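Local atomic coordinates of TIGR00266 family protein (Pseudomonas aeruginosa, PDB entry 1YOX), a protein that is of unknown function but belongs to the AIM24 family, named for mitochondrial biogenesis and placed in the cupin clan, and assembles from three copies of a mostly beta chain. Residues Y10-L13 with M17-V20; T19-L24 with M37-G42; A138-G143 with L225-L230. All coordinates share one frame; numbering follows the deposited sequence.

Contact 1. Residues Y10-L13 with M17-V20; sequences YRIL and MQTV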
# COMPACT_ATOMS: atom_id res chain seq x y z
N TYR C 10 1.36 -8.85 -22.78
CA TYR C 10 1.67 -8.26 -21.51
C TYR C 10 1.88 -9.37 -20.51
O TYR C 10 1.53 -10.52 -20.77
CB TYR C 10 0.52 -7.36 -21.04
CG TYR C 10 -0.72 -8.14 -20.74
CD1 TYR C 10 -0.95 -8.65 -19.47
CD2 TYR C 10 -1.65 -8.41 -21.75
CE1 TYR C 10 -2.08 -9.40 -19.20
CE2 TYR C 10 -2.80 -9.17 -21.47
CZ TYR C 10 -3.00 -9.65 -20.21
OH TYR C 10 -4.12 -10.37 -19.93
N ARG C 11 2.49 -9.02 -19.38
CA ARG C 11 2.45 -9.84 -18.19
C ARG C 11 2.24 -8.90 -17.00
O ARG C 11 2.76 -7.79 -16.98
CB ARG C 11 3.72 -10.67 -18.04
CG ARG C 11 5.00 -9.87 -18.25
CD ARG C 11 6.24 -10.75 -18.20
NE ARG C 11 7.45 -9.93 -18.09
CZ ARG C 11 8.35 -10.04 -17.11
NH1 ARG C 11 8.21 -10.93 -16.13
NH2 ARG C 11 9.41 -9.23 -17.12
N ILE C 12 1.43 -9.33 -16.05
CA ILE C 12 1.15 -8.59 -14.85
C ILE C 12 2.10 -9.13 -13.79
O ILE C 12 2.07 -10.32 -13.48
CB ILE C 12 -0.33 -8.76 -14.43
CG1 ILE C 12 -1.24 -7.91 -15.33
CG2 ILE C 12 -0.55 -8.37 -12.93
CD1 ILE C 12 -2.71 -8.38 -15.36
N LEU C 13 2.91 -8.24 -13.22
CA LEU C 13 3.88 -8.63 -12.21
C LEU C 13 3.42 -8.35 -10.78
O LEU C 13 2.66 -7.40 -10.54
CB LEU C 13 5.20 -7.92 -12.50
CG LEU C 13 5.72 -8.08 -13.92
CD1 LEU C 13 6.90 -7.15 -14.10
CD2 LEU C 13 6.11 -9.54 -14.13
N MSE C 17 0.26 -6.22 -4.90
CA MSE C 17 0.52 -4.94 -5.52
C MSE C 17 1.14 -5.17 -6.87
O MSE C 17 2.15 -5.88 -7.01
CB MSE C 17 1.40 -4.06 -4.65
CG MSE C 17 0.67 -3.47 -3.48
SE MSE C 17 1.86 -2.71 -2.10
CE MSE C 17 2.71 -4.30 -1.40
N GLN C 18 0.54 -4.56 -7.88
CA GLN C 18 0.79 -5.00 -9.25
C GLN C 18 1.22 -3.91 -10.23
O GLN C 18 0.82 -2.72 -10.11
CB GLN C 18 -0.42 -5.81 -9.77
CG GLN C 18 -0.61 -7.10 -8.97
CD GLN C 18 -1.74 -8.01 -9.46
OE1 GLN C 18 -2.68 -7.58 -10.14
NE2 GLN C 18 -1.65 -9.27 -9.09
N THR C 19 2.02 -4.34 -11.19
CA THR C 19 2.40 -3.54 -12.33
C THR C 19 2.25 -4.32 -13.67
O THR C 19 2.38 -5.53 -13.72
CB THR C 19 3.83 -3.04 -12.16
OG1 THR C 19 4.31 -2.49 -13.39
CG2 THR C 19 4.72 -4.13 -11.75
N VAL C 20 1.97 -3.60 -14.75
CA VAL C 20 1.75 -4.22 -16.03
C VAL C 20 2.89 -3.93 -16.99
O VAL C 20 3.17 -2.79 -17.34
CB VAL C 20 0.35 -3.86 -16.65
CG1 VAL C 20 0.26 -2.39 -17.01
CG2 VAL C 20 0.09 -4.73 -17.87

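Contact 2. Residues T19-L24 with M37-G42; sequences TVEIEL and MNYMTG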
# COMPACT_ATOMS: atom_id res chain seq x y z
N THR C 19 2.02 -4.34 -11.19
CA THR C 19 2.40 -3.54 -12.33
C THR C 19 2.25 -4.32 -13.67
O THR C 19 2.38 -5.53 -13.72
CB THR C 19 3.83 -3.04 -12.16
OG1 THR C 19 4.31 -2.49 -13.39
CG2 THR C 19 4.72 -4.13 -11.75
N VAL C 20 1.97 -3.60 -14.75
CA VAL C 20 1.75 -4.22 -16.03
C VAL C 20 2.89 -3.93 -16.99
O VAL C 20 3.17 -2.79 -17.34
CB VAL C 20 0.35 -3.86 -16.65
CG1 VAL C 20 0.26 -2.39 -17.01
CG2 VAL C 20 0.09 -4.73 -17.87
N GLU C 21 3.56 -4.99 -17.41
CA GLU C 21 4.63 -4.86 -18.36
C GLU C 21 4.06 -5.22 -19.72
O GLU C 21 3.68 -6.37 -19.96
CB GLU C 21 5.83 -5.74 -18.00
CG GLU C 21 7.06 -5.43 -18.86
CD GLU C 21 8.04 -6.58 -18.93
OE1 GLU C 21 9.03 -6.55 -18.17
OE2 GLU C 21 7.82 -7.53 -19.72
N ILE C 22 3.98 -4.22 -20.58
CA ILE C 22 3.43 -4.32 -21.92
C ILE C 22 4.57 -4.64 -22.88
O ILE C 22 5.59 -3.96 -22.90
CB ILE C 22 2.80 -2.99 -22.36
CG1 ILE C 22 1.74 -2.48 -21.33
CG2 ILE C 22 2.24 -3.11 -23.82
CD1 ILE C 22 0.45 -3.30 -21.25
N GLU C 23 4.37 -5.71 -23.66
CA GLU C 23 5.32 -6.11 -24.69
C GLU C 23 4.87 -5.53 -26.03
O GLU C 23 3.79 -5.85 -26.52
CB GLU C 23 5.38 -7.64 -24.75
CG GLU C 23 6.37 -8.17 -25.78
CD GLU C 23 6.60 -9.64 -25.63
OE1 GLU C 23 7.34 -10.03 -24.69
OE2 GLU C 23 6.01 -10.42 -26.42
N LEU C 24 5.70 -4.66 -26.60
CA LEU C 24 5.42 -3.99 -27.86
C LEU C 24 6.20 -4.62 -29.03
O LEU C 24 7.43 -4.64 -28.98
CB LEU C 24 5.82 -2.50 -27.74
CG LEU C 24 4.83 -1.37 -27.38
CD1 LEU C 24 3.59 -1.83 -26.66
CD2 LEU C 24 5.49 -0.22 -26.66
N MSE C 37 4.33 5.30 -15.87
CA MSE C 37 5.43 4.48 -16.37
C MSE C 37 6.54 4.25 -15.33
O MSE C 37 7.01 5.21 -14.68
CB MSE C 37 6.01 5.07 -17.66
CG MSE C 37 7.26 5.91 -17.45
SE MSE C 37 8.92 4.86 -17.59
CE MSE C 37 8.31 4.14 -19.21
N ASN C 38 6.95 3.00 -15.19
CA ASN C 38 8.07 2.62 -14.31
C ASN C 38 9.39 2.47 -15.05
O ASN C 38 10.45 2.86 -14.52
CB ASN C 38 7.84 1.27 -13.65
CG ASN C 38 6.60 1.22 -12.78
OD1 ASN C 38 5.98 0.17 -12.70
ND2 ASN C 38 6.27 2.31 -12.09
N TYR C 39 9.35 1.84 -16.23
CA TYR C 39 10.54 1.60 -17.03
C TYR C 39 10.21 1.30 -18.48
O TYR C 39 9.12 0.86 -18.82
CB TYR C 39 11.45 0.50 -16.43
CG TYR C 39 10.85 -0.90 -16.45
CD1 TYR C 39 10.29 -1.44 -15.30
CD2 TYR C 39 10.84 -1.68 -17.62
CE1 TYR C 39 9.72 -2.69 -15.28
CE2 TYR C 39 10.25 -2.97 -17.61
CZ TYR C 39 9.70 -3.46 -16.43
OH TYR C 39 9.12 -4.71 -16.34
N MSE C 40 11.20 1.52 -19.33
CA MSE C 40 11.09 1.22 -20.74
C MSE C 40 12.44 0.84 -21.31
O MSE C 40 13.48 1.42 -20.94
CB MSE C 40 10.42 2.37 -21.53
CG MSE C 40 11.03 3.73 -21.33
SE MSE C 40 9.97 5.23 -22.08
CE MSE C 40 11.12 6.62 -21.20
N THR C 41 12.42 -0.15 -22.18
CA THR C 41 13.58 -0.59 -22.95
C THR C 41 13.95 0.40 -24.06
O THR C 41 13.28 1.42 -24.27
CB THR C 41 13.40 -2.05 -23.51
OG1 THR C 41 12.22 -2.10 -24.31
CG2 THR C 41 13.29 -3.07 -22.40
N GLY C 42 15.03 0.07 -24.77
CA GLY C 42 15.84 1.07 -25.47
C GLY C 42 15.22 1.78 -26.64
O GLY C 42 15.44 2.98 -26.83

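Contact 3. Residues A138-G143 with L225-L230; sequences AGFFGG and LPFSRL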
# COMPACT_ATOMS: atom_id res chain seq x y z
N ALA C 138 -16.53 19.47 -0.20
CA ALA C 138 -15.23 20.08 0.16
C ALA C 138 -14.16 19.07 0.62
O ALA C 138 -13.09 19.48 1.11
CB ALA C 138 -15.43 21.17 1.21
N GLY C 139 -14.45 17.77 0.47
CA GLY C 139 -13.45 16.72 0.71
C GLY C 139 -12.61 16.43 -0.54
O GLY C 139 -12.40 17.31 -1.38
N PHE C 140 -12.16 15.18 -0.67
CA PHE C 140 -11.30 14.76 -1.77
C PHE C 140 -11.92 15.05 -3.12
O PHE C 140 -11.24 15.52 -4.03
CB PHE C 140 -10.94 13.26 -1.69
CG PHE C 140 -10.08 12.78 -2.84
CD1 PHE C 140 -8.69 12.90 -2.78
CD2 PHE C 140 -10.66 12.24 -3.99
CE1 PHE C 140 -7.89 12.48 -3.84
CE2 PHE C 140 -9.88 11.82 -5.04
CZ PHE C 140 -8.48 11.93 -4.97
N PHE C 141 -13.21 14.75 -3.25
CA PHE C 141 -13.88 15.01 -4.53
C PHE C 141 -14.25 16.48 -4.74
O PHE C 141 -14.72 16.87 -5.82
CB PHE C 141 -15.03 14.01 -4.79
CG PHE C 141 -14.54 12.62 -5.11
CD1 PHE C 141 -14.94 11.53 -4.36
CD2 PHE C 141 -13.65 12.42 -6.16
CE1 PHE C 141 -14.48 10.26 -4.64
CE2 PHE C 141 -13.17 11.16 -6.48
CZ PHE C 141 -13.58 10.07 -5.71
N GLY C 142 -13.99 17.32 -3.74
CA GLY C 142 -13.98 18.77 -3.94
C GLY C 142 -12.80 19.26 -4.78
O GLY C 142 -12.83 20.37 -5.33
N GLY C 143 -11.75 18.45 -4.89
CA GLY C 143 -10.55 18.89 -5.61
C GLY C 143 -10.75 18.84 -7.11
O GLY C 143 -11.47 19.66 -7.71
N LEU C 225 -9.70 -0.01 -1.25
CA LEU C 225 -8.93 1.12 -0.75
C LEU C 225 -8.66 2.11 -1.87
O LEU C 225 -7.55 2.20 -2.38
CB LEU C 225 -7.63 0.69 -0.06
CG LEU C 225 -6.71 1.83 0.47
CD1 LEU C 225 -7.37 2.71 1.49
CD2 LEU C 225 -5.42 1.26 1.01
N PRO C 226 -9.70 2.89 -2.21
CA PRO C 226 -9.61 3.83 -3.29
C PRO C 226 -8.65 4.95 -2.88
O PRO C 226 -8.51 5.24 -1.68
CB PRO C 226 -11.05 4.34 -3.45
CG PRO C 226 -11.75 4.07 -2.17
CD PRO C 226 -11.01 2.94 -1.51
N PHE C 227 -7.98 5.50 -3.87
CA PHE C 227 -7.00 6.54 -3.66
C PHE C 227 -7.60 7.73 -2.89
O PHE C 227 -6.91 8.41 -2.10
CB PHE C 227 -6.47 7.00 -5.03
CG PHE C 227 -5.59 8.21 -4.97
CD1 PHE C 227 -4.34 8.15 -4.38
CD2 PHE C 227 -6.01 9.41 -5.52
CE1 PHE C 227 -3.53 9.25 -4.34
CE2 PHE C 227 -5.20 10.51 -5.49
CZ PHE C 227 -3.97 10.44 -4.88
N SER C 228 -8.88 7.97 -3.13
CA SER C 228 -9.58 9.12 -2.58
C SER C 228 -9.73 8.95 -1.09
O SER C 228 -9.64 9.92 -0.34
CB SER C 228 -10.97 9.25 -3.23
OG SER C 228 -11.62 8.00 -3.28
N ARG C 229 -9.95 7.71 -0.68
CA ARG C 229 -9.98 7.43 0.73
C ARG C 229 -8.57 7.45 1.32
O ARG C 229 -8.36 8.00 2.42
CB ARG C 229 -10.69 6.11 1.01
CG ARG C 229 -10.64 5.73 2.47
CD ARG C 229 -11.24 4.38 2.71
NE ARG C 229 -12.65 4.33 2.29
CZ ARG C 229 -13.50 3.34 2.56
NH1 ARG C 229 -13.09 2.29 3.26
NH2 ARG C 229 -14.75 3.40 2.12
N LEU C 230 -7.61 6.86 0.60
CA LEU C 230 -6.23 6.85 1.07
C LEU C 230 -5.75 8.30 1.20
O LEU C 230 -5.37 8.73 2.28
CB LEU C 230 -5.31 6.08 0.11
CG LEU C 230 -4.00 5.36 0.51
CD1 LEU C 230 -2.96 5.30 -0.65
CD2 LEU C 230 -3.36 5.86 1.75

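Contact 1. Residues Y10-L13 with M17-V20
Leu-13 and Thr-19 face each other as the hydrogen-bonded pair of an antiparallel beta hairpin and satisfy each other's backbone at both ends. Leu-13 N gives its hydrogen to Thr-19 O at 2.8 Å, with an N-H...O angle of 166°. The return bond, Thr-19 N to Leu-13 O, is longer at 3.2 Å, and its donor lies 23° from the carbonyl plane. Each carbonyl also meets a CA-H: Gln-18 CA lies 3.3 Å from Leu-13 O, and Ile-12 CA approaches Thr-19 O. With OG1 trans to the backbone N (chi1 168°), the methyl CG2 of Thr-19 is left to pack on Leu-13 CB at 3.9 Å, and OG1 itself is bonded to Phe-92 O.

Ile-12 and Val-20 form the next, non-hydrogen-bonded pair, their side chains on the other face of the sheet. There Val-20 CG2 touches Tyr-10 CB at 4.1 Å. The extended Gln-18 side chain passes obliquely by Ile-12, whose CG2 is 3.6 Å from Gln-18 OE1. That oxygen accepts from Val-100 N; NE2 makes weak bonds to the carbonyls of Gly-14 and Glu-15. Arg-11 NH2 is paired with Glu-21 OE1, and Met-17 O with Thr-164 OG1 of the second subunit.

Strand 9-13 is an outermost strand of its four-stranded sheet within this chain, and 19-24 lies between it and 88-92. On the Tyr-10 and Val-20 face the hairpin packs on strands 98-104 and 156-162, with Phe-158 edge-to-face to Tyr-10; on the other face Thr-19 packs against the second subunit.

Contact 2. Residues T19-L24 with M37-G42
Glu-21 brings the oxygen OE1 to the rim of the Tyr-39 ring and accepts a hydrogen bond from Tyr-39 OH, 2.6 Å from OE1. The acceptor sits in the plane of the ring and uses its anti lone pair, away from OE2. Carboxylate and ring stand almost perpendicular, 85° apart; the two side chains cross at about a right angle, and Glu-21 CG also rests 3.3 Å from Tyr-39 OH. Glu-21 CA and Tyr-39 CA are 8.9 Å apart. Tyr-39, its chi1 at 67°, bridges most of that distance, and the extended Glu-21 chain lays OE1 beside the phenol.

OE1 is heavily used. Besides the phenol it makes salt bridges to Arg-11 and to Arg-168 NH2 of the second subunit, two positive charges that would probably favour the carboxylate form in this buried place. At the other end, the amide of Asn-38 comes near Thr-19 OG1.

Strands 19-24 and 37-40 are not direct neighbours: 88-92 runs between them, and the side chains reach across it, Glu-21 over His-89 and Tyr-39 over Ala-91. Beyond Tyr-39 and Met-40 the sheet continues, antiparallel, into a strand of the second subunit.

Contact 3. Residues A138-G143 with L225-L230
The first turn of the C-terminal helix 227-237 meets the loop that joins strands 127-134 and 146-152, in a small aromatic cluster of Phe-140, Phe-141 and Phe-227 around Ser-228. Pro-226 is the N-cap residue of the helix, and its carbonyl accepts from Leu-230 N, closing the first turn of the helix. The loop is turned as well: Gly-142 N bonds to Gly-139 O, and Gly-143 N to Phe-140 O, which leaves the two phenylalanines of 138-143 at its bend.

A chi1 of 178° carries the Phe-140 side chain away from its backbone N and swings the ring out to lie with one face against the helix backbone. Ser-228 CA sits over the middle of that face, 3.5 Å from the centroid and only 8° off the ring normal: a CH-pi contact. At the far end of the same ring, Phe-140 CZ reaches Phe-227 CD2 at 3.6 Å. The two rings stand at 85° with centroids 5.5 Å apart, but the approach is oblique.

The contact buries Ser-228 without any hydrogen bond between the two segments. Around it, Phe-227 meets the ring of Tyr-96, Phe-146 stands edge-to-face to Phe-141, and Ala-237 and Arg-233 of the second subunit pack on Phe-140 and Phe-227 respectively. Phe-141 crosses close to its neighbour, with Phe-140 CD2 3.6 Å above the plane of the Phe-141 ring, toward the rim. Phe-141 CZ lies 3.7 Å from Ser-228 OG.

Contacts 1 and 2 are one continuous piece of the fold: they share Thr-19 and Val-20 on strand 19-24, their centres lie 10 Å apart, and Leu-13 CD1 of the first packs on Tyr-39 OH of the second. Both belong to the sheet of strands 9-13, 19-24, 88-92 and 37-40. Contact 3 comes later in the chain, between the loop after strand 127-134 and the C-terminal helix; its centre is 25 Å from that of contact 1 and 29 Å from that of contact 2, and within the chain it touches neither. Between subunits they do meet: Met-37 O accepts from Arg-229 NH2 of the second subunit, so sheet and helix join in the three-chain assembly.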